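Long-range contacts in Ulp1-like SUMO protease (Chaetomium thermophilum, PDB 6DG4), which probably acts, through this catalytic domain, as a cysteine protease that removes SUMO from modified proteins: residues A[67-72]-A[205-210]; A[71-76]-A[87-92]. All blocks are in the same frame, centred on the assembly; numbering follows the deposited sequence.

Contact 1: residues A[67-72]-A[205-210]; sequences GAIFYI and FTITNA
Ala68 and Ile207 open the interface between two helices that run side by side: the methyl CB of Ala68 rests against the flank of the Ile207 side chain, 3.9 Å from CD1 of Ile207 and hardly farther from its CG1 and CG2. One turn along, the roles reverse, and the small residue lies on the other helix. Here Ile72 sends its CD1 to 3.6 Å from CB of Ala210, the tightest apolar touch of the pair. With CG1 anti to the carbonyl carbon (chi1 -59°) and CD1 carried on in an extended chain, Ile72 reaches across the gap rather than folding back on its own helix. Its CD1 also lies 3.8 Å from O of Ile207, while CG2 sits 3.9 Å from O of Ala210. Ile69 fills the space between, its CG1 4.2 Å from CB of Ala210 and its CD1 meeting CG2 of Thr206 at a slant. With OG1 of Thr206 beside its backbone N and hydrogen-bonded to Cys202 O, CG2 is the branch that meets Ile69. Every touching residue is buried. The alternation of alanine and isoleucine accompanies axes 9.8 Å apart and N-to-C directions only 1° from parallel. Farther out, Leu140 of strand 137-144 packs on Thr206 and Ala210, and Ile235 of helix 228-241 on Ile207. The result is a parallel helix pair packed mainly through aliphatic side chains, with no hydrogen bond between the segments, in the core of a C48 catalytic domain. In clan CA cysteine proteases a buried central helix typically carries the nucleophilic cysteine at its start, and helix 202-215 is consistent with that element.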
loop_
_atom_site.group_PDB
_atom_site.type_symbol
_atom_site.label_atom_id
_atom_site.label_comp_id
_atom_site.label_asym_id
_atom_site.label_seq_id
_atom_site.Cartn_x
_atom_site.Cartn_y
_atom_site.Cartn_z
ATOM N N GLY A 67 -7.331 -3.885 -0.003
ATOM C CA GLY A 67 -8.094 -3.369 1.120
ATOM C C GLY A 67 -7.220 -2.622 2.106
ATOM O O GLY A 67 -7.544 -1.511 2.533
ATOM N N ALA A 68 -6.087 -3.221 2.470
ATOM C CA ALA A 68 -5.203 -2.590 3.439
ATOM C C ALA A 68 -4.639 -1.284 2.904
ATOM O O ALA A 68 -4.591 -0.279 3.622
ATOM C CB ALA A 68 -4.067 -3.543 3.795
ATOM N N ILE A 69 -4.201 -1.277 1.646
ATOM C CA ILE A 69 -3.567 -0.084 1.097
ATOM C C ILE A 69 -4.578 1.046 0.935
ATOM O O ILE A 69 -4.252 2.215 1.176
ATOM C CB ILE A 69 -2.805 -0.435 -0.194
ATOM C CG1 ILE A 69 -1.624 -1.350 0.166
ATOM C CG2 ILE A 69 -2.317 0.807 -0.874
ATOM C CD1 ILE A 69 -0.908 -1.970 -1.011
ATOM N N PHE A 70 -5.822 0.730 0.558
ATOM C CA PHE A 70 -6.853 1.765 0.513
ATOM C C PHE A 70 -7.067 2.388 1.890
ATOM O O PHE A 70 -7.296 3.598 2.001
ATOM C CB PHE A 70 -8.163 1.193 -0.039
ATOM C CG PHE A 70 -8.297 1.305 -1.541
ATOM C CD1 PHE A 70 -7.260 0.940 -2.387
ATOM C CD2 PHE A 70 -9.472 1.762 -2.103
ATOM C CE1 PHE A 70 -7.389 1.058 -3.768
ATOM C CE2 PHE A 70 -9.607 1.875 -3.469
ATOM C CZ PHE A 70 -8.565 1.512 -4.305
ATOM N N TYR A 71 -6.983 1.584 2.956
ATOM C CA TYR A 71 -7.129 2.133 4.301
ATOM C C TYR A 71 -5.964 3.045 4.680
ATOM O O TYR A 71 -6.168 4.009 5.427
ATOM C CB TYR A 71 -7.290 1.020 5.340
ATOM C CG TYR A 71 -8.693 0.440 5.452
ATOM C CD1 TYR A 71 -9.809 1.261 5.493
ATOM C CD2 TYR A 71 -8.896 -0.930 5.537
ATOM C CE1 TYR A 71 -11.080 0.745 5.605
ATOM C CE2 TYR A 71 -10.178 -1.459 5.650
ATOM C CZ TYR A 71 -11.266 -0.612 5.681
ATOM O OH TYR A 71 -12.543 -1.124 5.789
ATOM N N ILE A 72 -4.746 2.759 4.195
ATOM C CA ILE A 72 -3.620 3.665 4.422
ATOM C C ILE A 72 -3.934 5.029 3.829
ATOM O O ILE A 72 -3.798 6.069 4.485
ATOM C CB ILE A 72 -2.328 3.095 3.803
ATOM C CG1 ILE A 72 -1.979 1.732 4.393
ATOM C CG2 ILE A 72 -1.166 4.069 3.998
ATOM C CD1 ILE A 72 -0.844 1.034 3.658
ATOM N N PHE A 205 5.254 -7.361 3.036
ATOM C CA PHE A 205 6.229 -6.302 2.806
ATOM C C PHE A 205 5.604 -5.144 2.032
ATOM O O PHE A 205 5.847 -3.972 2.342
ATOM C CB PHE A 205 7.410 -6.843 1.995
ATOM C CG PHE A 205 8.428 -7.616 2.796
ATOM C CD1 PHE A 205 9.256 -6.973 3.695
ATOM C CD2 PHE A 205 8.605 -8.974 2.591
ATOM C CE1 PHE A 205 10.213 -7.668 4.401
ATOM C CE2 PHE A 205 9.560 -9.675 3.304
ATOM C CZ PHE A 205 10.365 -9.017 4.207
ATOM N N THR A 206 4.823 -5.457 0.995
ATOM C CA THR A 206 4.204 -4.417 0.174
ATOM C C THR A 206 3.294 -3.527 1.018
ATOM O O THR A 206 3.372 -2.294 0.944
ATOM C CB THR A 206 3.448 -5.079 -0.985
ATOM O OG1 THR A 206 4.385 -5.695 -1.878
ATOM C CG2 THR A 206 2.613 -4.095 -1.785
ATOM N N ILE A 207 2.431 -4.130 1.838
ATOM C CA ILE A 207 1.547 -3.342 2.696
ATOM C C ILE A 207 2.361 -2.516 3.686
ATOM O O ILE A 207 2.065 -1.341 3.939
ATOM C CB ILE A 207 0.554 -4.264 3.430
ATOM C CG1 ILE A 207 -0.463 -4.871 2.466
ATOM C CG2 ILE A 207 -0.164 -3.500 4.546
ATOM C CD1 ILE A 207 -1.218 -6.056 3.059
ATOM N N THR A 208 3.370 -3.132 4.302
ATOM C CA THR A 208 4.101 -2.451 5.366
ATOM C C THR A 208 4.928 -1.304 4.805
ATOM O O THR A 208 5.009 -0.232 5.417
ATOM C CB THR A 208 4.956 -3.458 6.137
ATOM O OG1 THR A 208 4.121 -4.509 6.641
ATOM C CG2 THR A 208 5.644 -2.795 7.317
ATOM N N ASN A 209 5.544 -1.509 3.635
ATOM C CA ASN A 209 6.259 -0.422 2.978
ATOM C C ASN A 209 5.311 0.705 2.594
ATOM O O ASN A 209 5.687 1.881 2.634
ATOM C CB ASN A 209 7.017 -0.942 1.758
ATOM C CG ASN A 209 8.245 -1.734 2.146
ATOM O OD1 ASN A 209 8.791 -1.557 3.234
ATOM N ND2 ASN A 209 8.682 -2.618 1.266
ATOM N N ALA A 210 4.080 0.363 2.209
ATOM C CA ALA A 210 3.091 1.387 1.892
ATOM C C ALA A 210 2.715 2.197 3.128
ATOM O O ALA A 210 2.572 3.424 3.047
ATOM C CB ALA A 210 1.860 0.751 1.244
#

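Contact 2: residues A[71-76]-A[87-92]; sequences YIADYV and PKCTAF
The carbonyl O of Cys89 accepts a hydrogen bond from ND2 of Asn77, one turn beyond Ala73 on the same helix; CB of Ala73 packs 3.5 Å from that O. The OD1 of the Asn77 amide accepts from Lys88 N, so a single asparagine side chain holds the last loop residue and the first residue of strand 89-91 and ties the strand's start to the helix. No hydrogen bond joins the two segments themselves; they meet by van der Waals packing. The thiol of Cys89 stands anti to its own backbone nitrogen (chi1 -174°), which lays SG alongside the helix, 3.7 Å from CA of Ala73. CB of Cys89 is met by Val76, whose CB is 3.7 Å away and whose CG1 is almost as near. That same CG1 reaches on to CB of Lys88 at 4.3 Å, touching only the base of a side chain whose NZ is salt-bridged to Asp124. The methyl of Ala73 faces three successive residues: besides Cys89 it passes 4.1 Å from CA of Thr90 and approaches CB of Ala91. Strand alternation explains the pattern, since Cys89 and Ala91 face the helix while Thr90 turns away. Having only a methyl at Ala73 goes with its CA lying 4.9 Å from CA of Cys89. The strand runs nearly antiparallel to the helix, at 161°, with axes 6.9 Å apart. This short strand forms an outer edge of the five-stranded mixed sheet, parallel to strand 127-134, to which Lys88, Thr90 and Phe92 are bonded through their backbones; helix 62-80 packs along it, and helix 202-215 lies against another face of that helix, which Ile72 helps to form.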
loop_
_atom_site.group_PDB
_atom_site.type_symbol
_atom_site.label_atom_id
_atom_site.label_comp_id
_atom_site.label_asym_id
_atom_site.label_seq_id
_atom_site.Cartn_x
_atom_site.Cartn_y
_atom_site.Cartn_z
ATOM N N TYR A 71 -6.983 1.584 2.956
ATOM C CA TYR A 71 -7.129 2.133 4.301
ATOM C C TYR A 71 -5.964 3.045 4.680
ATOM O O TYR A 71 -6.168 4.009 5.427
ATOM C CB TYR A 71 -7.290 1.020 5.340
ATOM C CG TYR A 71 -8.693 0.440 5.452
ATOM C CD1 TYR A 71 -9.809 1.261 5.493
ATOM C CD2 TYR A 71 -8.896 -0.930 5.537
ATOM C CE1 TYR A 71 -11.080 0.745 5.605
ATOM C CE2 TYR A 71 -10.178 -1.459 5.650
ATOM C CZ TYR A 71 -11.266 -0.612 5.681
ATOM O OH TYR A 71 -12.543 -1.124 5.789
ATOM N N ILE A 72 -4.746 2.759 4.195
ATOM C CA ILE A 72 -3.620 3.665 4.422
ATOM C C ILE A 72 -3.934 5.029 3.829
ATOM O O ILE A 72 -3.798 6.069 4.485
ATOM C CB ILE A 72 -2.328 3.095 3.803
ATOM C CG1 ILE A 72 -1.979 1.732 4.393
ATOM C CG2 ILE A 72 -1.166 4.069 3.998
ATOM C CD1 ILE A 72 -0.844 1.034 3.658
ATOM N N ALA A 73 -4.330 5.037 2.557
ATOM C CA ALA A 73 -4.620 6.293 1.885
ATOM C C ALA A 73 -5.732 7.042 2.598
ATOM O O ALA A 73 -5.652 8.261 2.781
ATOM C CB ALA A 73 -5.000 6.029 0.431
ATOM N N ASP A 74 -6.773 6.330 3.023
ATOM C CA ASP A 74 -7.887 7.002 3.677
ATOM C C ASP A 74 -7.477 7.587 5.024
ATOM O O ASP A 74 -7.964 8.657 5.411
ATOM C CB ASP A 74 -9.064 6.049 3.833
ATOM C CG ASP A 74 -10.350 6.782 4.073
ATOM O OD1 ASP A 74 -10.737 7.598 3.211
ATOM O OD2 ASP A 74 -10.963 6.554 5.126
ATOM N N TYR A 75 -6.588 6.907 5.756
ATOM C CA TYR A 75 -6.058 7.494 6.981
ATOM C C TYR A 75 -5.432 8.857 6.695
ATOM O O TYR A 75 -5.713 9.844 7.384
ATOM C CB TYR A 75 -5.041 6.568 7.677
ATOM C CG TYR A 75 -4.322 7.350 8.745
ATOM C CD1 TYR A 75 -4.875 7.521 10.008
ATOM C CD2 TYR A 75 -3.134 8.006 8.457
ATOM C CE1 TYR A 75 -4.242 8.309 10.956
ATOM C CE2 TYR A 75 -2.497 8.781 9.392
ATOM C CZ TYR A 75 -3.052 8.937 10.630
ATOM O OH TYR A 75 -2.402 9.737 11.535
ATOM N N VAL A 76 -4.566 8.924 5.682
ATOM C CA VAL A 76 -3.857 10.169 5.402
ATOM C C VAL A 76 -4.835 11.259 4.988
ATOM O O VAL A 76 -4.743 12.404 5.446
ATOM C CB VAL A 76 -2.767 9.942 4.337
ATOM C CG1 VAL A 76 -2.154 11.271 3.928
ATOM C CG2 VAL A 76 -1.683 8.992 4.858
ATOM N N PRO A 87 -7.117 14.138 -3.179
ATOM C CA PRO A 87 -6.442 13.402 -2.111
ATOM C C PRO A 87 -5.003 13.844 -1.920
ATOM O O PRO A 87 -4.328 14.285 -2.854
ATOM C CB PRO A 87 -6.481 11.951 -2.607
ATOM C CG PRO A 87 -6.551 12.076 -4.082
ATOM C CD PRO A 87 -7.445 13.261 -4.315
ATOM N N LYS A 88 -4.528 13.671 -0.688
ATOM C CA LYS A 88 -3.099 13.761 -0.417
ATOM C C LYS A 88 -2.399 12.416 -0.555
ATOM O O LYS A 88 -1.202 12.378 -0.865
ATOM C CB LYS A 88 -2.859 14.351 0.971
ATOM C CG LYS A 88 -3.093 15.861 1.019
ATOM C CD LYS A 88 -2.066 16.611 0.172
ATOM C CE LYS A 88 -2.263 18.108 0.211
ATOM N NZ LYS A 88 -1.214 18.797 -0.601
ATOM N N CYS A 89 -3.118 11.315 -0.354
ATOM C CA CYS A 89 -2.596 9.978 -0.597
ATOM C C CYS A 89 -3.659 9.212 -1.361
ATOM O O CYS A 89 -4.832 9.229 -0.975
ATOM C CB CYS A 89 -2.280 9.256 0.711
ATOM S SG CYS A 89 -1.469 7.641 0.508
ATOM N N THR A 90 -3.270 8.570 -2.453
ATOM C CA THR A 90 -4.232 7.789 -3.209
ATOM C C THR A 90 -3.615 6.458 -3.602
ATOM O O THR A 90 -2.395 6.293 -3.644
ATOM C CB THR A 90 -4.782 8.567 -4.411
ATOM O OG1 THR A 90 -5.864 7.820 -4.978
ATOM C CG2 THR A 90 -3.713 8.797 -5.457
ATOM N N ALA A 91 -4.488 5.494 -3.867
ATOM C CA ALA A 91 -4.067 4.129 -4.110
ATOM C C ALA A 91 -4.827 3.574 -5.299
ATOM O O ALA A 91 -5.959 3.978 -5.583
ATOM C CB ALA A 91 -4.343 3.237 -2.901
ATOM N N PHE A 92 -4.200 2.616 -5.962
ATOM C CA PHE A 92 -4.788 1.926 -7.093
ATOM C C PHE A 92 -5.108 0.484 -6.732
ATOM O O PHE A 92 -4.554 -0.094 -5.789
ATOM C CB PHE A 92 -3.842 1.978 -8.290
ATOM C CG PHE A 92 -3.803 3.315 -8.954
ATOM C CD1 PHE A 92 -2.980 4.313 -8.479
ATOM C CD2 PHE A 92 -4.616 3.586 -10.037
ATOM C CE1 PHE A 92 -2.951 5.552 -9.086
ATOM C CE2 PHE A 92 -4.586 4.822 -10.646
ATOM C CZ PHE A 92 -3.752 5.804 -10.164
#

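In the fold
Followed from the N terminus, the chain enters helix 62-80, from which both contacts start, sharing Tyr71 and Ile72. Contact 2 closes first: after the helix ends, a short connection brings the chain back as strand 89-91 beside it. Contact 1 closes much later, after 132 residues that include the remaining helices and strands up to 187-188, when helix 202-215 docks alongside. The short closure therefore lies wholly within the span of the long one. Helix 62-80 is thus fastened to the sheet edge as well as to helix 202-215. The sites also touch directly, through Ile69 CG2 on Ala91 CB and Phe70 against the carbonyls of Ala91 and Phe92.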